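Uncharacterized protein (PDB 4JZA) probably removes the 3-phosphate of phosphatidylinositol 3-phosphate as a Legionella phosphoinositide phosphatase, an activity that may act on lipid metabolism at the pathogen-host interface. Local coordinates at residues A[57-62]-A[130-135]; A[136-141]-A[322-327]; A[190-195]-A[301-306]; A[311-316]-A[342-347]. All coordinates share one frame; numbering follows the deposited sequence.

Interaction 1 of 4, residues A[57-62]-A[130-135]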
loop_
_atom_site.group_PDB
_atom_site.type_symbol
_atom_site.label_atom_id
_atom_site.label_comp_id
_atom_site.label_asym_id
_atom_site.label_seq_id
_atom_site.Cartn_x
_atom_site.Cartn_y
_atom_site.Cartn_z
ATOM N N TYR A 57 7.560 3.233 13.168
ATOM C CA TYR A 57 7.060 3.128 14.515
ATOM C C TYR A 57 5.830 2.248 14.584
ATOM O O TYR A 57 5.738 1.404 15.471
ATOM C CB TYR A 57 6.763 4.490 15.129
ATOM C CG TYR A 57 7.985 5.128 15.718
ATOM C CD1 TYR A 57 9.029 5.528 14.910
ATOM C CD2 TYR A 57 8.111 5.307 17.093
ATOM C CE1 TYR A 57 10.163 6.124 15.436
ATOM C CE2 TYR A 57 9.242 5.900 17.641
ATOM C CZ TYR A 57 10.265 6.319 16.802
ATOM O OH TYR A 57 11.405 6.928 17.321
ATOM N N PHE A 58 4.898 2.389 13.653
ATOM C CA PHE A 58 3.760 1.494 13.679
ATOM C C PHE A 58 4.217 0.049 13.614
ATOM O O PHE A 58 3.669 -0.839 14.279
ATOM C CB PHE A 58 2.867 1.757 12.495
ATOM C CG PHE A 58 1.571 1.011 12.545
ATOM C CD1 PHE A 58 1.479 -0.246 12.013
ATOM C CD2 PHE A 58 0.454 1.592 13.105
ATOM C CE1 PHE A 58 0.318 -0.932 12.061
ATOM C CE2 PHE A 58 -0.732 0.912 13.158
ATOM C CZ PHE A 58 -0.796 -0.350 12.631
ATOM N N LEU A 59 5.198 -0.197 12.771
ATOM C CA LEU A 59 5.669 -1.551 12.485
ATOM C C LEU A 59 6.247 -2.167 13.732
ATOM O O LEU A 59 5.943 -3.316 14.084
ATOM C CB LEU A 59 6.708 -1.491 11.358
ATOM C CG LEU A 59 7.381 -2.785 10.958
ATOM C CD1 LEU A 59 6.416 -3.845 10.469
ATOM C CD2 LEU A 59 8.445 -2.470 9.918
ATOM N N ILE A 60 7.078 -1.396 14.418
ATOM C CA ILE A 60 7.814 -1.933 15.548
ATOM C C ILE A 60 6.910 -2.142 16.757
ATOM O O ILE A 60 7.106 -3.094 17.518
ATOM C CB ILE A 60 9.082 -1.114 15.867
ATOM C CG1 ILE A 60 10.041 -1.941 16.722
ATOM C CG2 ILE A 60 8.746 0.201 16.531
ATOM C CD1 ILE A 60 11.485 -1.467 16.648
ATOM N N ASP A 61 5.919 -1.276 16.915
ATOM C CA ASP A 61 4.937 -1.424 17.974
ATOM C C ASP A 61 3.927 -2.559 17.644
ATOM O O ASP A 61 3.380 -3.157 18.526
ATOM C CB ASP A 61 4.197 -0.085 18.227
ATOM C CG ASP A 61 5.117 1.025 18.811
ATOM O OD1 ASP A 61 6.247 0.714 19.240
ATOM O OD2 ASP A 61 4.726 2.209 18.820
ATOM N N ALA A 62 3.680 -2.880 16.384
ATOM C CA ALA A 62 2.589 -3.814 16.033
ATOM C C ALA A 62 3.076 -5.203 15.716
ATOM O O ALA A 62 2.389 -6.166 15.997
ATOM C CB ALA A 62 1.835 -3.285 14.839
ATOM N N ASN A 130 5.531 -0.483 3.694
ATOM C CA ASN A 130 4.510 0.051 2.816
ATOM C C ASN A 130 3.174 -0.158 3.435
ATOM O O ASN A 130 2.355 0.739 3.464
ATOM C CB ASN A 130 4.577 -0.648 1.464
ATOM C CG ASN A 130 3.638 -0.035 0.439
ATOM O OD1 ASN A 130 3.720 1.153 0.142
ATOM N ND2 ASN A 130 2.746 -0.862 -0.117
ATOM N N GLU A 131 2.970 -1.358 3.965
ATOM C CA GLU A 131 1.665 -1.787 4.586
ATOM C C GLU A 131 1.508 -1.275 5.994
ATOM O O GLU A 131 0.416 -0.885 6.393
ATOM C CB GLU A 131 1.443 -3.327 4.479
ATOM C CG GLU A 131 1.239 -3.768 3.029
ATOM C CD GLU A 131 1.373 -5.252 2.771
ATOM O OE1 GLU A 131 0.748 -6.101 3.440
ATOM O OE2 GLU A 131 2.099 -5.620 1.860
ATOM N N ALA A 132 2.586 -1.206 6.745
ATOM C CA ALA A 132 2.513 -0.503 8.032
ATOM C C ALA A 132 2.081 0.941 7.861
ATOM O O ALA A 132 1.303 1.426 8.626
ATOM C CB ALA A 132 3.838 -0.563 8.790
ATOM N N GLU A 133 2.545 1.630 6.842
ATOM C CA GLU A 133 2.106 3.003 6.665
ATOM C C GLU A 133 0.592 3.090 6.422
ATOM O O GLU A 133 -0.065 3.984 6.912
ATOM C CB GLU A 133 2.828 3.641 5.493
ATOM C CG GLU A 133 2.609 5.145 5.433
ATOM C CD GLU A 133 2.939 5.772 4.086
ATOM O OE1 GLU A 133 3.116 6.996 4.125
ATOM O OE2 GLU A 133 3.015 5.088 3.022
ATOM N N GLN A 134 0.051 2.162 5.647
ATOM C CA GLN A 134 -1.356 2.159 5.330
ATOM C C GLN A 134 -2.218 2.001 6.558
ATOM O O GLN A 134 -3.151 2.744 6.742
ATOM C CB GLN A 134 -1.632 0.988 4.391
ATOM C CG GLN A 134 -1.020 1.083 2.989
ATOM C CD GLN A 134 -1.271 -0.184 2.224
ATOM O OE1 GLN A 134 -2.057 -0.932 2.607
ATOM N NE2 GLN A 134 -0.711 -0.378 1.150
ATOM N N TYR A 135 -1.899 1.005 7.388
ATOM C CA TYR A 135 -2.593 0.779 8.661
ATOM C C TYR A 135 -2.334 1.964 9.614
ATOM O O TYR A 135 -3.270 2.390 10.298
ATOM C CB TYR A 135 -2.225 -0.551 9.315
ATOM C CG TYR A 135 -2.941 -1.714 8.718
ATOM C CD1 TYR A 135 -2.412 -2.388 7.654
ATOM C CD2 TYR A 135 -4.130 -2.174 9.247
ATOM C CE1 TYR A 135 -3.067 -3.459 7.087
ATOM C CE2 TYR A 135 -4.797 -3.245 8.693
ATOM C CZ TYR A 135 -4.251 -3.863 7.605
ATOM O OH TYR A 135 -4.874 -4.907 7.019
#

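Interaction 2 of 4, residues A[136-141]-A[322-327]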
loop_
_atom_site.group_PDB
_atom_site.type_symbol
_atom_site.label_atom_id
_atom_site.label_comp_id
_atom_site.label_asym_id
_atom_site.label_seq_id
_atom_site.Cartn_x
_atom_site.Cartn_y
_atom_site.Cartn_z
ATOM N N ALA A 136 -1.140 2.546 9.638
ATOM C CA ALA A 136 -0.985 3.773 10.464
ATOM C C ALA A 136 -1.949 4.868 10.053
ATOM O O ALA A 136 -2.489 5.587 10.917
ATOM C CB ALA A 136 0.435 4.369 10.422
ATOM N N LEU A 137 -2.144 4.997 8.730
ATOM C CA LEU A 137 -3.052 6.004 8.183
ATOM C C LEU A 137 -4.542 5.696 8.455
ATOM O O LEU A 137 -5.314 6.628 8.719
ATOM C CB LEU A 137 -2.832 6.186 6.684
ATOM C CG LEU A 137 -1.499 6.799 6.287
ATOM C CD1 LEU A 137 -1.310 6.638 4.778
ATOM C CD2 LEU A 137 -1.360 8.267 6.707
HETATM N N MSE A 138 -4.939 4.422 8.355
HETATM C CA MSE A 138 -6.298 4.033 8.666
HETATM C C MSE A 138 -6.633 4.446 10.081
HETATM O O MSE A 138 -7.661 5.078 10.354
HETATM C CB MSE A 138 -6.375 2.536 8.535
HETATM C CG MSE A 138 -7.809 2.111 8.541
HETATM SE SE MSE A 138 -7.977 0.196 8.248
HETATM C CE MSE A 138 -7.255 -0.534 9.941
ATOM N N GLY A 139 -5.727 4.128 10.996
ATOM C CA GLY A 139 -5.905 4.409 12.424
ATOM C C GLY A 139 -6.092 5.887 12.712
ATOM O O GLY A 139 -6.865 6.246 13.568
ATOM N N GLU A 140 -5.420 6.725 11.943
ATOM C CA GLU A 140 -5.346 8.139 12.187
ATOM C C GLU A 140 -6.601 8.828 11.664
ATOM O O GLU A 140 -6.961 9.873 12.159
ATOM C CB GLU A 140 -4.134 8.711 11.450
ATOM C CG GLU A 140 -3.283 9.723 12.212
ATOM C CD GLU A 140 -2.090 10.262 11.377
ATOM O OE1 GLU A 140 -2.283 10.686 10.207
ATOM O OE2 GLU A 140 -0.934 10.270 11.875
ATOM N N GLY A 141 -7.272 8.260 10.661
ATOM C CA GLY A 141 -8.399 8.948 10.032
ATOM C C GLY A 141 -7.995 9.943 8.949
ATOM O O GLY A 141 -6.827 10.166 8.722
ATOM N N GLU A 322 -4.833 -5.908 14.220
ATOM C CA GLU A 322 -4.877 -6.060 15.654
ATOM C C GLU A 322 -4.423 -4.777 16.349
ATOM O O GLU A 322 -5.058 -4.315 17.276
ATOM C CB GLU A 322 -4.012 -7.247 16.097
ATOM C CG GLU A 322 -3.673 -7.302 17.594
ATOM C CD GLU A 322 -2.745 -8.457 17.969
ATOM O OE1 GLU A 322 -2.305 -8.536 19.130
ATOM O OE2 GLU A 322 -2.440 -9.303 17.107
ATOM N N HIS A 323 -3.348 -4.178 15.894
ATOM C CA HIS A 323 -2.797 -3.067 16.633
ATOM C C HIS A 323 -3.681 -1.824 16.590
ATOM O O HIS A 323 -3.702 -1.048 17.533
ATOM C CB HIS A 323 -1.439 -2.724 16.086
ATOM C CG HIS A 323 -0.726 -1.679 16.881
ATOM N ND1 HIS A 323 -0.167 -1.934 18.118
ATOM C CD2 HIS A 323 -0.454 -0.378 16.606
ATOM C CE1 HIS A 323 0.420 -0.837 18.571
ATOM N NE2 HIS A 323 0.272 0.117 17.667
ATOM N N VAL A 324 -4.380 -1.630 15.481
ATOM C CA VAL A 324 -5.325 -0.524 15.327
ATOM C C VAL A 324 -6.585 -0.790 16.099
ATOM O O VAL A 324 -7.080 0.144 16.715
ATOM C CB VAL A 324 -5.727 -0.300 13.862
ATOM C CG1 VAL A 324 -6.847 0.690 13.745
ATOM C CG2 VAL A 324 -4.563 0.245 13.074
ATOM N N LEU A 325 -7.104 -2.038 16.056
ATOM C CA LEU A 325 -8.347 -2.422 16.753
ATOM C C LEU A 325 -8.159 -2.308 18.238
ATOM O O LEU A 325 -9.057 -1.949 18.996
ATOM C CB LEU A 325 -8.782 -3.843 16.412
ATOM C CG LEU A 325 -9.473 -4.026 15.066
ATOM C CD1 LEU A 325 -9.744 -5.491 14.761
ATOM C CD2 LEU A 325 -10.787 -3.324 15.041
ATOM N N LYS A 326 -6.977 -2.676 18.665
ATOM C CA LYS A 326 -6.640 -2.683 20.084
ATOM C C LYS A 326 -6.654 -1.226 20.662
ATOM O O LYS A 326 -6.756 -1.015 21.866
ATOM C CB LYS A 326 -5.288 -3.369 20.246
ATOM C CG LYS A 326 -5.067 -4.160 21.499
ATOM C CD LYS A 326 -3.656 -4.750 21.514
ATOM C CE LYS A 326 -3.660 -6.191 21.050
ATOM N NZ LYS A 326 -2.345 -6.826 21.352
ATOM N N GLY A 327 -6.587 -0.223 19.802
ATOM C CA GLY A 327 -6.505 1.129 20.300
ATOM C C GLY A 327 -7.820 1.900 20.296
ATOM O O GLY A 327 -7.836 3.110 20.435
#

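Interaction 3 of 4, residues A[190-195]-A[301-306]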
loop_
_atom_site.group_PDB
_atom_site.type_symbol
_atom_site.label_atom_id
_atom_site.label_comp_id
_atom_site.label_asym_id
_atom_site.label_seq_id
_atom_site.Cartn_x
_atom_site.Cartn_y
_atom_site.Cartn_z
ATOM N N PRO A 190 -3.313 -20.043 10.668
ATOM C CA PRO A 190 -2.277 -21.048 10.754
ATOM C C PRO A 190 -1.902 -21.522 9.361
ATOM O O PRO A 190 -2.798 -21.651 8.484
ATOM C CB PRO A 190 -2.952 -22.182 11.538
ATOM C CG PRO A 190 -4.424 -22.038 11.284
ATOM C CD PRO A 190 -4.657 -20.637 10.769
ATOM N N GLY A 191 -0.609 -21.830 9.191
ATOM C CA GLY A 191 -0.027 -22.313 7.914
ATOM C C GLY A 191 -0.823 -23.367 7.152
ATOM O O GLY A 191 -0.920 -23.318 5.926
ATOM N N TRP A 192 -1.382 -24.323 7.876
ATOM C CA TRP A 192 -2.126 -25.384 7.245
ATOM C C TRP A 192 -3.308 -24.891 6.488
ATOM O O TRP A 192 -3.736 -25.530 5.514
ATOM C CB TRP A 192 -2.569 -26.415 8.274
ATOM C CG TRP A 192 -3.585 -26.000 9.295
ATOM C CD1 TRP A 192 -3.343 -25.618 10.607
ATOM C CD2 TRP A 192 -5.021 -26.056 9.142
ATOM N NE1 TRP A 192 -4.570 -25.408 11.259
ATOM C CE2 TRP A 192 -5.599 -25.677 10.386
ATOM C CE3 TRP A 192 -5.867 -26.384 8.075
ATOM C CZ2 TRP A 192 -6.977 -25.587 10.571
ATOM C CZ3 TRP A 192 -7.258 -26.290 8.248
ATOM C CH2 TRP A 192 -7.796 -25.892 9.482
ATOM N N LEU A 193 -3.853 -23.758 6.936
ATOM C CA LEU A 193 -5.055 -23.182 6.292
ATOM C C LEU A 193 -4.686 -22.481 5.027
ATOM O O LEU A 193 -5.396 -22.575 4.026
ATOM C CB LEU A 193 -5.728 -22.203 7.226
ATOM C CG LEU A 193 -7.122 -21.708 6.856
ATOM C CD1 LEU A 193 -8.127 -22.802 6.508
ATOM C CD2 LEU A 193 -7.598 -20.917 8.042
ATOM N N ARG A 194 -3.540 -21.806 5.079
ATOM C CA ARG A 194 -2.989 -21.173 3.909
ATOM C C ARG A 194 -2.670 -22.156 2.823
ATOM O O ARG A 194 -2.898 -21.858 1.672
ATOM C CB ARG A 194 -1.727 -20.428 4.257
ATOM C CG ARG A 194 -1.982 -19.180 5.067
ATOM C CD ARG A 194 -0.721 -18.350 5.161
ATOM N NE ARG A 194 -0.829 -17.353 6.228
ATOM C CZ ARG A 194 -1.582 -16.244 6.164
ATOM N NH1 ARG A 194 -2.327 -15.980 5.098
ATOM N NH2 ARG A 194 -1.587 -15.394 7.173
ATOM N N ASP A 195 -2.157 -23.329 3.189
ATOM C CA ASP A 195 -1.772 -24.349 2.205
ATOM C C ASP A 195 -2.951 -25.074 1.512
ATOM O O ASP A 195 -2.733 -25.768 0.553
ATOM C CB ASP A 195 -0.822 -25.343 2.845
ATOM C CG ASP A 195 0.504 -24.690 3.307
ATOM O OD1 ASP A 195 0.801 -23.519 2.945
ATOM O OD2 ASP A 195 1.252 -25.363 4.039
ATOM N N THR A 301 -12.041 -26.584 13.944
ATOM C CA THR A 301 -13.443 -26.219 14.071
ATOM C C THR A 301 -13.611 -24.799 14.568
ATOM O O THR A 301 -14.728 -24.325 14.717
ATOM C CB THR A 301 -14.234 -27.161 15.010
ATOM O OG1 THR A 301 -13.600 -27.208 16.274
ATOM C CG2 THR A 301 -14.334 -28.528 14.415
ATOM N N GLN A 302 -12.507 -24.107 14.780
ATOM C CA GLN A 302 -12.576 -22.735 15.232
ATOM C C GLN A 302 -12.539 -21.731 14.118
ATOM O O GLN A 302 -12.835 -20.541 14.333
ATOM C CB GLN A 302 -11.436 -22.503 16.178
ATOM C CG GLN A 302 -11.624 -23.329 17.429
ATOM C CD GLN A 302 -10.472 -23.197 18.350
ATOM O OE1 GLN A 302 -9.639 -22.318 18.190
ATOM N NE2 GLN A 302 -10.378 -24.096 19.288
ATOM N N ILE A 303 -12.186 -22.207 12.924
ATOM C CA ILE A 303 -11.995 -21.320 11.791
ATOM C C ILE A 303 -13.279 -20.555 11.452
ATOM O O ILE A 303 -13.262 -19.325 11.348
ATOM C CB ILE A 303 -11.461 -22.068 10.549
ATOM C CG1 ILE A 303 -10.105 -22.745 10.824
ATOM C CG2 ILE A 303 -11.260 -21.106 9.393
ATOM C CD1 ILE A 303 -9.005 -21.849 11.376
ATOM N N SER A 304 -14.388 -21.274 11.316
ATOM C CA SER A 304 -15.608 -20.687 10.767
ATOM C C SER A 304 -16.228 -19.637 11.650
ATOM O O SER A 304 -17.188 -18.994 11.263
ATOM C CB SER A 304 -16.645 -21.770 10.473
ATOM O OG SER A 304 -17.036 -22.379 11.668
ATOM N N SER A 305 -15.690 -19.458 12.844
ATOM C CA SER A 305 -16.142 -18.353 13.718
ATOM C C SER A 305 -15.811 -16.939 13.221
ATOM O O SER A 305 -16.456 -15.986 13.619
ATOM C CB SER A 305 -15.510 -18.510 15.092
ATOM O OG SER A 305 -16.078 -19.613 15.733
ATOM N N LEU A 306 -14.754 -16.817 12.424
ATOM C CA LEU A 306 -14.352 -15.570 11.840
ATOM C C LEU A 306 -14.494 -15.654 10.330
ATOM O O LEU A 306 -14.481 -16.696 9.748
ATOM C CB LEU A 306 -12.925 -15.267 12.217
ATOM C CG LEU A 306 -12.809 -14.949 13.689
ATOM C CD1 LEU A 306 -11.334 -14.847 14.103
ATOM C CD2 LEU A 306 -13.578 -13.677 13.998
#

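Interaction 4 of 4, residues A[311-316]-A[342-347]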
loop_
_atom_site.group_PDB
_atom_site.type_symbol
_atom_site.label_atom_id
_atom_site.label_comp_id
_atom_site.label_asym_id
_atom_site.label_seq_id
_atom_site.Cartn_x
_atom_site.Cartn_y
_atom_site.Cartn_z
ATOM N N TRP A 311 -9.102 -14.587 7.208
ATOM C CA TRP A 311 -8.093 -15.668 7.197
ATOM C C TRP A 311 -7.090 -15.600 6.035
ATOM O O TRP A 311 -6.010 -16.144 6.121
ATOM C CB TRP A 311 -8.762 -17.060 7.224
ATOM C CG TRP A 311 -9.591 -17.357 8.468
ATOM C CD1 TRP A 311 -10.910 -17.617 8.504
ATOM C CD2 TRP A 311 -9.134 -17.419 9.830
ATOM N NE1 TRP A 311 -11.312 -17.826 9.796
ATOM C CE2 TRP A 311 -10.233 -17.721 10.626
ATOM C CE3 TRP A 311 -7.893 -17.276 10.441
ATOM C CZ2 TRP A 311 -10.145 -17.856 11.996
ATOM C CZ3 TRP A 311 -7.807 -17.422 11.817
ATOM C CH2 TRP A 311 -8.910 -17.722 12.569
ATOM N N VAL A 312 -7.449 -14.964 4.938
ATOM C CA VAL A 312 -6.505 -14.814 3.824
ATOM C C VAL A 312 -5.478 -13.670 4.043
ATOM O O VAL A 312 -4.440 -13.580 3.346
ATOM C CB VAL A 312 -7.237 -14.667 2.484
ATOM C CG1 VAL A 312 -8.112 -15.884 2.237
ATOM C CG2 VAL A 312 -8.078 -13.406 2.453
ATOM N N LEU A 313 -5.733 -12.808 5.018
ATOM C CA LEU A 313 -4.768 -11.784 5.300
ATOM C C LEU A 313 -3.440 -12.457 5.635
ATOM O O LEU A 313 -3.431 -13.513 6.206
ATOM C CB LEU A 313 -5.220 -10.909 6.467
ATOM C CG LEU A 313 -6.416 -10.009 6.223
ATOM C CD1 LEU A 313 -6.719 -9.237 7.476
ATOM C CD2 LEU A 313 -6.144 -9.056 5.085
ATOM N N SER A 314 -2.325 -11.855 5.217
ATOM C CA SER A 314 -1.018 -12.250 5.630
ATOM C C SER A 314 -0.907 -12.064 7.113
ATOM O O SER A 314 -1.688 -11.363 7.740
ATOM C CB SER A 314 0.022 -11.372 4.965
ATOM O OG SER A 314 0.024 -10.045 5.491
ATOM N N GLU A 315 0.095 -12.672 7.694
ATOM C CA GLU A 315 0.202 -12.618 9.116
ATOM C C GLU A 315 0.519 -11.190 9.607
ATOM O O GLU A 315 0.038 -10.737 10.639
ATOM C CB GLU A 315 1.267 -13.603 9.586
ATOM C CG GLU A 315 1.289 -13.703 11.094
ATOM C CD GLU A 315 2.488 -14.439 11.638
ATOM O OE1 GLU A 315 2.248 -15.403 12.393
ATOM O OE2 GLU A 315 3.643 -14.042 11.342
ATOM N N HIS A 316 1.361 -10.497 8.875
ATOM C CA HIS A 316 1.669 -9.137 9.245
ATOM C C HIS A 316 0.423 -8.234 9.174
ATOM O O HIS A 316 0.200 -7.401 10.068
ATOM C CB HIS A 316 2.905 -8.585 8.478
ATOM C CG HIS A 316 2.736 -8.496 6.999
ATOM N ND1 HIS A 316 3.198 -9.467 6.141
ATOM C CD2 HIS A 316 2.154 -7.554 6.225
ATOM C CE1 HIS A 316 2.899 -9.138 4.898
ATOM N NE2 HIS A 316 2.259 -7.980 4.921
ATOM N N HIS A 342 -4.726 0.198 0.023
ATOM C CA HIS A 342 -5.059 -0.696 1.072
ATOM C C HIS A 342 -6.301 -1.454 0.656
ATOM O O HIS A 342 -7.398 -1.175 1.124
ATOM C CB HIS A 342 -5.306 0.089 2.366
ATOM C CG HIS A 342 -5.427 -0.794 3.560
ATOM N ND1 HIS A 342 -5.157 -0.392 4.821
ATOM C CD2 HIS A 342 -5.811 -2.073 3.670
ATOM C CE1 HIS A 342 -5.308 -1.406 5.654
ATOM N NE2 HIS A 342 -5.749 -2.424 4.982
ATOM N N ARG A 343 -6.109 -2.476 -0.169
ATOM C CA ARG A 343 -7.259 -3.206 -0.719
ATOM C C ARG A 343 -7.422 -4.648 -0.240
ATOM O O ARG A 343 -7.963 -5.501 -0.972
ATOM C CB ARG A 343 -7.176 -3.094 -2.242
ATOM C CG ARG A 343 -6.862 -1.662 -2.647
ATOM C CD ARG A 343 -8.056 -0.779 -2.322
ATOM N NE ARG A 343 -8.991 -0.931 -3.413
ATOM C CZ ARG A 343 -10.123 -1.550 -3.327
ATOM N NH1 ARG A 343 -10.537 -1.996 -2.178
ATOM N NH2 ARG A 343 -10.866 -1.689 -4.391
ATOM N N THR A 344 -6.946 -4.904 0.991
ATOM C CA THR A 344 -7.002 -6.209 1.619
ATOM C C THR A 344 -8.197 -6.394 2.583
ATOM O O THR A 344 -8.453 -7.509 3.053
ATOM C CB THR A 344 -5.711 -6.478 2.399
ATOM O OG1 THR A 344 -5.453 -5.414 3.304
ATOM C CG2 THR A 344 -4.564 -6.592 1.477
ATOM N N LEU A 345 -8.933 -5.313 2.864
ATOM C CA LEU A 345 -10.099 -5.383 3.727
ATOM C C LEU A 345 -11.319 -5.010 2.887
ATOM O O LEU A 345 -11.253 -4.175 1.982
ATOM C CB LEU A 345 -9.938 -4.421 4.886
ATOM C CG LEU A 345 -8.674 -4.571 5.753
ATOM C CD1 LEU A 345 -8.591 -3.414 6.748
ATOM C CD2 LEU A 345 -8.701 -5.864 6.536
ATOM N N PRO A 346 -12.460 -5.642 3.171
ATOM C CA PRO A 346 -13.604 -5.535 2.282
ATOM C C PRO A 346 -14.479 -4.324 2.551
ATOM O O PRO A 346 -15.646 -4.450 2.822
ATOM C CB PRO A 346 -14.353 -6.843 2.547
ATOM C CG PRO A 346 -14.062 -7.153 3.962
ATOM C CD PRO A 346 -12.694 -6.611 4.259
ATOM N N LEU A 347 -13.887 -3.162 2.459
ATOM C CA LEU A 347 -14.620 -1.910 2.488
ATOM C C LEU A 347 -13.872 -0.894 1.664
ATOM O O LEU A 347 -12.694 -1.002 1.468
ATOM C CB LEU A 347 -14.794 -1.408 3.912
ATOM C CG LEU A 347 -13.593 -0.864 4.681
ATOM C CD1 LEU A 347 -14.080 -0.264 5.988
ATOM C CD2 LEU A 347 -12.604 -1.977 4.938
#

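Interaction 1 of 4, residues A[57-62]-A[130-135]
Phe58 lays its ring along the flank of the helix that carries Ala132 and Tyr135, and most of the contact depends on this one aromatic group. Its CG stands opposite the backbone nitrogen (chi1 -172°), which carries the ring outward from its own helix and across the other. The ring then meets two successive turns. Atom CD1 of Phe58 lies 4.0 Å from CB of Ala132, and CZ of Phe58 lies 3.6 Å from CB of Tyr135. One face of the ring, toward its rim, covers the carbonyl carbon of Tyr135. The carbonyl oxygen of Ala132 comes in obliquely, 3.8 Å from CD1 of Phe58. The two helices, 41-62 and 122-140, run almost perpendicular here: the axes of the two segments cross at 91° and approach to 8.8 Å. Such a steep crossing confines the meeting to a small patch, and the small Ala132 occupies its centre. Beside the aromatic ring, CB of Leu59 rests 4.0 Å from CB of Ala132, while the backbones come as near as 5.6 Å between the CA atoms of Leu59 and Ala132. Tyr135 contributes the root of its side chain to Phe58; with CG beside the backbone nitrogen (chi1 -79°) the ring leads away from Phe58, and its hydroxyl is hydrogen-bonded to Gln317. Helix 315-325 covers the same patch, with Phe320 touching both Leu59 and Ala132.

Interaction 2 of 4, residues A[136-141]-A[322-327]
Met138 and Val324 meet without any flat group of their own, and the rings of Phe58 and His323 lie beside the contact. The imidazole of His323 packs edge-to-face with the ring of Phe58, which also touches Ala136 and Val324. Within 322-327, and away from Met138, the carboxylate of Glu322 is gripped by Lys326, one turn further along: NZ of Lys326 lies 2.8 Å from OE1 of Glu322, approaching the anti lone pair of that oxygen, while the other oxygen forms a salt bridge with Lys188. The central packing is wholly apolar. Met138, present as selenomethionine, runs extended through its first two torsions and then bends at the selenium (chi3 70°). This bend swings CE to within 4.0 Å of CG1 of Val324, the two side chains crossing at a slant. The same CG1 is the valine branch opposite its backbone nitrogen (chi1 171°), and it also reaches 4.1 Å from CA of Gly139. The backbones come to 5.8 Å between the CA atoms of Gly139 and Val324. Helix 122-140 finishes just beyond, where Gly141 turns to positive phi (84°). The contact thus joins the last turns of helices 122-140 and 315-325, with helix 41-62 packed against both through Phe58; helix 122-140 leads through a short turn to strand 144-150 of the large mixed sheet.

Interaction 3 of 4, residues A[190-195]-A[301-306]
Two torsions steer the branched side chains of Leu193 and Ile303 into one another: Leu193 throws its CG opposite the backbone nitrogen (chi1 -168°), and Ile303 sets CG1 beside its own nitrogen (chi1 -60°). The two meet tip to tip, CD2 of Leu193 standing 3.7 Å from CD1 of Ile303 and 3.9 Å from CG2 of Ile303. One leucine methyl thus faces both the end of the long isoleucine branch and its short one. Trp192 adds a second, lighter contact. The far end of its indole passes Ile303 in the opposite sense, with CH2 of Trp192 at 4.1 Å from CG1 of Ile303. The approach is slanting. One indole face carries CB of Leu193 near its rim, 4.2 Å above the ring plane. The short helix 191-194, with Pro190 in the N-cap position, lies within the phosphoinositide phosphatase insertion domain. Ile303 belongs to an irregular but locally helical stretch before helix 308-311, and between the two segments the chain runs through helices and loops without a strand. The contact therefore brings the start of this helical excursion close to its return. Around it, Phe204 packs edge-to-face with the Trp192 ring, and the carbonyl oxygen of Ile303 accepts a hydrogen bond from NE1 of Trp311.

Interaction 4 of 4, residues A[311-316]-A[342-347]
The striking feature here is that one leucine, Leu313, divides its methyls between a backbone carbonyl and CB of Thr344 on one side and Leu345 on the other. Its CG sits beside the backbone nitrogen (chi1 -69°), and the fork at the end of the chain opens toward the other segment although the side chain does not set out straight toward it. One prong, CD2 of Leu313, lies 3.4 Å from the carbonyl oxygen of Thr344 and 3.7 Å from CB of Thr344. The other prong, CD1 of Leu313, meets CD2 of Leu345 at 4.0 Å. In both cases the side chains cross at about a right angle, so each meeting is a point of contact and not a run alongside. The backbones stay 7.0 Å apart between the CA atoms of Leu313 and Thr344. Neither segment is regular for its whole length: Ser314 is the N-cap of helix 315-325, its OG bonded to the backbone nitrogen of Gln317, while Pro346 is the centre of an inverse gamma turn closed by a weak bond from N of Leu347 to O of Leu345. The polar end of Thr344 is also engaged, OG1 being hydrogen-bonded to Gln317, so that the first turn of helix 315-325 holds this residue as well. On the side of helix 122-140, Tyr135 packs against both Thr344 and Leu345 in the loop that leads to strand 352-359.

From the N terminus, interaction 1 closes a largely helical loop by crossing helix 41-62 with helix 122-140. The latter helix then opens interaction 2, which closes 180 residues later on helix 315-325. Nested inside that long loop, interaction 3 draws together the two ends of a strand-free excursion that includes the insertion domain. Interaction 4 begins at the N-terminal end of helix 315-325 and ends in the loop before strand 352-359, so its segments alternate with those of interaction 2. Interactions 1, 2 and 4 touch one another around these helices; interaction 3 lies farther off, touching interaction 4, and so connects the excursion to this core.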